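Local structure of lithostathine (Homo sapiens, 1QDD) at residues A[71-76]-A[135-140]. The protein might inhibit spontaneous precipitation of calcium carbonate and may be associated with regeneration of the pancreas and brain. The protein carries 1 engineered substitution. Numbering follows the deposited sequence.
Sequences TDDFNV and KFSFVC
Asn75 and Phe136 meet over a ring face where two parallel strands of the C-type lectin fold, 75-78 and 136-143, begin to run together, a worked example of how side chains and a water can join strands before their backbones pair. CB of Asn75 sits 3.5 Å from the centroid of the Phe136 ring and only 6° off its normal, a CH-pi contact made by the methylene group. Beyond it the amide leans out past the CZ rim of the ring, Asn75 CG 3.8 Å from Phe136 CZ, with its plane tilted 20° from that of the phenyl group, and its OD1 is hydrogen-bonded to Ser117. Trp77 also meets the Phe136 ring, with the two planes inclined to each other.

On the face that Ser137 shares with Val76 lies a polar join. Ser137 turns OG into the space between its own backbone N and carbonyl carbon (chi1 55°), from where the hydroxyl donates to OD1 of Asp73 at 2.8 Å. The acceptor uses its anti lone pair, directed away from OD2, and OD2 makes a salt bridge with Arg32, so the carboxylate is gripped at both oxygens and its rotation is restrained. Thr71 steadies the loop carrying Asp73: its OG1 accepts from the Asp73 backbone N in an ST turn.

Val76 adds to the same face. Its CG2 lies against the hydroxyl of Ser137, 3.6 Å from OG, while CG1, anti to the backbone N, passes over CA of Phe138 and makes the apolar contact with CG2 of Val139 at 4.0 Å; Ile66 of helix 56-68 touches both valines.

Between the diverging backbones one water does the work of a direct strand bond, donating to Asn75 O at 2.7 Å and accepting from Ser137 N at 3.3 Å.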
ATOM      1  N   THR A  71      -5.472   2.879  14.912  1.00  9.32           N
ATOM      2  CA  THR A  71      -6.680   2.334  14.311  1.00  8.65           C
ATOM      3  C   THR A  71      -7.151   1.031  14.955  1.00  8.96           C
ATOM      4  O   THR A  71      -6.337   0.205  15.357  1.00 10.50           O
ATOM      5  CB  THR A  71      -6.498   2.146  12.782  1.00  9.66           C
ATOM      6  OG1 THR A  71      -7.775   1.860  12.192  1.00 10.39           O
ATOM      7  CG2 THR A  71      -5.529   1.049  12.381  1.00 10.17           C
ATOM      8  N   ASP A  72      -8.467   0.833  14.958  1.00  9.17           N
ATOM      9  CA  ASP A  72      -9.107  -0.416  15.326  1.00 10.14           C
ATOM     10  C   ASP A  72      -9.508  -1.248  14.109  1.00 10.49           C
ATOM     11  O   ASP A  72     -10.139  -2.307  14.244  1.00 11.49           O
ATOM     12  CB  ASP A  72     -10.348  -0.167  16.204  1.00 12.30           C
ATOM     13  CG  ASP A  72      -9.984   0.406  17.569  1.00 13.55           C
ATOM     14  OD1 ASP A  72     -10.514   1.496  17.896  1.00 15.70           O
ATOM     15  OD2 ASP A  72      -9.122  -0.205  18.236  1.00 13.59           O
ATOM     16  N   ASP A  73      -9.108  -0.844  12.902  1.00  9.21           N
ATOM     17  CA  ASP A  73      -9.449  -1.570  11.684  1.00  9.43           C
ATOM     18  C   ASP A  73      -8.848  -2.968  11.591  1.00  9.21           C
ATOM     19  O   ASP A  73      -7.761  -3.213  12.094  1.00 11.09           O
ATOM     20  CB  ASP A  73      -9.032  -0.742  10.458  1.00 11.45           C
ATOM     21  CG  ASP A  73      -9.916   0.447  10.183  1.00 13.22           C
ATOM     22  OD1 ASP A  73      -9.675   1.138   9.158  1.00 15.23           O
ATOM     23  OD2 ASP A  73     -10.864   0.743  10.939  1.00 14.32           O
ATOM     24  N   PHE A  74      -9.567  -3.873  10.933  1.00  9.89           N
ATOM     25  CA  PHE A  74      -9.117  -5.247  10.750  1.00  9.40           C
ATOM     26  C   PHE A  74      -8.393  -5.470   9.424  1.00  8.83           C
ATOM     27  O   PHE A  74      -7.593  -6.405   9.361  1.00 10.11           O
ATOM     28  CB  PHE A  74     -10.325  -6.205  10.836  1.00 11.47           C
ATOM     29  CG  PHE A  74     -11.022  -6.172  12.173  1.00 13.99           C
ATOM     30  CD1 PHE A  74     -12.246  -5.555  12.318  1.00 16.57           C
ATOM     31  CD2 PHE A  74     -10.446  -6.806  13.257  1.00 15.71           C
ATOM     32  CE1 PHE A  74     -12.886  -5.536  13.553  1.00 17.87           C
ATOM     33  CE2 PHE A  74     -11.071  -6.779  14.499  1.00 17.00           C
ATOM     34  CZ  PHE A  74     -12.281  -6.139  14.627  1.00 17.36           C
ATOM     35  N   ASN A  75      -8.753  -4.743   8.386  1.00  9.00           N
ATOM     36  CA  ASN A  75      -8.225  -4.926   7.034  1.00  9.04           C
ATOM     37  C   ASN A  75      -7.828  -3.596   6.416  1.00  8.56           C
ATOM     38  O   ASN A  75      -8.552  -2.612   6.550  1.00 10.20           O
ATOM     39  CB  ASN A  75      -9.262  -5.546   6.089  1.00 11.61           C
ATOM     40  CG  ASN A  75      -9.513  -7.008   6.369  1.00 13.63           C
ATOM     41  OD1 ASN A  75      -8.728  -7.870   6.004  1.00 16.65           O
ATOM     42  ND2 ASN A  75     -10.586  -7.259   7.114  1.00 15.51           N
ATOM     43  N   VAL A  76      -6.648  -3.528   5.801  1.00  7.31           N
ATOM     44  CA  VAL A  76      -6.126  -2.312   5.181  1.00  7.66           C
ATOM     45  C   VAL A  76      -5.671  -2.620   3.753  1.00  6.97           C
ATOM     46  O   VAL A  76      -4.854  -3.539   3.570  1.00  7.71           O
ATOM     47  CB  VAL A  76      -4.963  -1.699   5.987  1.00  7.34           C
ATOM     48  CG1 VAL A  76      -4.416  -0.439   5.331  1.00  8.95           C
ATOM     49  CG2 VAL A  76      -5.394  -1.386   7.422  1.00  9.19           C
ATOM     50  N   LYS A 135     -15.052  -2.346   1.296  1.00 12.49           N
ATOM     51  CA  LYS A 135     -14.702  -0.966   1.634  1.00 12.17           C
ATOM     52  C   LYS A 135     -13.819  -0.908   2.864  1.00 11.19           C
ATOM     53  O   LYS A 135     -14.255  -1.176   3.997  1.00 12.16           O
ATOM     54  CB  LYS A 135     -15.975  -0.110   1.793  1.00 14.85           C
ATOM     55  CG  LYS A 135     -16.751   0.004   0.486  1.00 18.62           C
ATOM     56  CD  LYS A 135     -18.160   0.540   0.636  1.00 21.69           C
ATOM     57  CE  LYS A 135     -18.936   0.348  -0.664  1.00 23.37           C
ATOM     58  NZ  LYS A 135     -20.269   1.001  -0.624  1.00 25.68           N
ATOM     59  N   PHE A 136     -12.526  -0.661   2.656  1.00  9.89           N
ATOM     60  CA  PHE A 136     -11.504  -0.648   3.683  1.00  9.28           C
ATOM     61  C   PHE A 136     -10.669   0.633   3.657  1.00  7.87           C
ATOM     62  O   PHE A 136     -10.625   1.382   2.676  1.00  9.06           O
ATOM     63  CB  PHE A 136     -10.528  -1.830   3.459  1.00  9.82           C
ATOM     64  CG  PHE A 136     -11.072  -3.221   3.571  1.00 10.36           C
ATOM     65  CD1 PHE A 136     -12.081  -3.564   4.460  1.00 11.45           C
ATOM     66  CD2 PHE A 136     -10.531  -4.242   2.797  1.00 11.64           C
ATOM     67  CE1 PHE A 136     -12.563  -4.854   4.548  1.00 13.14           C
ATOM     68  CE2 PHE A 136     -11.002  -5.541   2.902  1.00 12.99           C
ATOM     69  CZ  PHE A 136     -12.018  -5.853   3.779  1.00 13.53           C
ATOM     70  N   SER A 137      -9.963   0.877   4.774  1.00  7.94           N
ATOM     71  CA  SER A 137      -8.952   1.928   4.866  1.00  7.83           C
ATOM     72  C   SER A 137      -7.738   1.508   4.026  1.00  7.08           C
ATOM     73  O   SER A 137      -7.695   0.381   3.491  1.00  8.11           O
ATOM     74  CB  SER A 137      -8.564   2.133   6.319  1.00  7.76           C
ATOM     75  OG  SER A 137      -8.156   0.893   6.878  1.00  9.91           O
ATOM     76  N   PHE A 138      -6.749   2.375   3.856  1.00  6.90           N
ATOM     77  CA  PHE A 138      -5.671   2.126   2.887  1.00  7.26           C
ATOM     78  C   PHE A 138      -4.417   2.919   3.158  1.00  7.98           C
ATOM     79  O   PHE A 138      -4.421   3.925   3.889  1.00  8.71           O
ATOM     80  CB  PHE A 138      -6.193   2.442   1.463  1.00  8.28           C
ATOM     81  CG  PHE A 138      -6.777   3.801   1.228  1.00  9.13           C
ATOM     82  CD1 PHE A 138      -6.025   4.825   0.673  1.00  9.89           C
ATOM     83  CD2 PHE A 138      -8.120   4.053   1.499  1.00  9.64           C
ATOM     84  CE1 PHE A 138      -6.588   6.053   0.391  1.00 10.60           C
ATOM     85  CE2 PHE A 138      -8.672   5.280   1.214  1.00 10.32           C
ATOM     86  CZ  PHE A 138      -7.920   6.288   0.662  1.00 11.01           C
ATOM     87  N   VAL A 139      -3.298   2.488   2.585  1.00  7.27           N
ATOM     88  CA  VAL A 139      -2.016   3.176   2.680  1.00  7.32           C
ATOM     89  C   VAL A 139      -1.580   3.611   1.272  1.00  6.94           C
ATOM     90  O   VAL A 139      -1.591   2.798   0.345  1.00  8.53           O
ATOM     91  CB  VAL A 139      -0.902   2.313   3.297  1.00  8.12           C
ATOM     92  CG1 VAL A 139       0.460   3.004   3.298  1.00  9.56           C
ATOM     93  CG2 VAL A 139      -1.240   1.890   4.725  1.00 10.29           C
ATOM     94  N   CYS A 140      -1.165   4.864   1.119  1.00  7.24           N
ATOM     95  CA  CYS A 140      -0.614   5.411  -0.115  1.00  8.17           C
ATOM     96  C   CYS A 140       0.905   5.614  -0.022  1.00  8.20           C
ATOM     97  O   CYS A 140       1.455   5.820   1.050  1.00  9.79           O
ATOM     98  CB  CYS A 140      -1.244   6.759  -0.493  1.00  9.33           C
ATOM     99  SG  CYS A 140      -3.033   6.846  -0.698  1.00  9.77           S
TER
HETATM  100  O   HOH W   1     -10.887  -1.278   7.062  1.00 13.79           O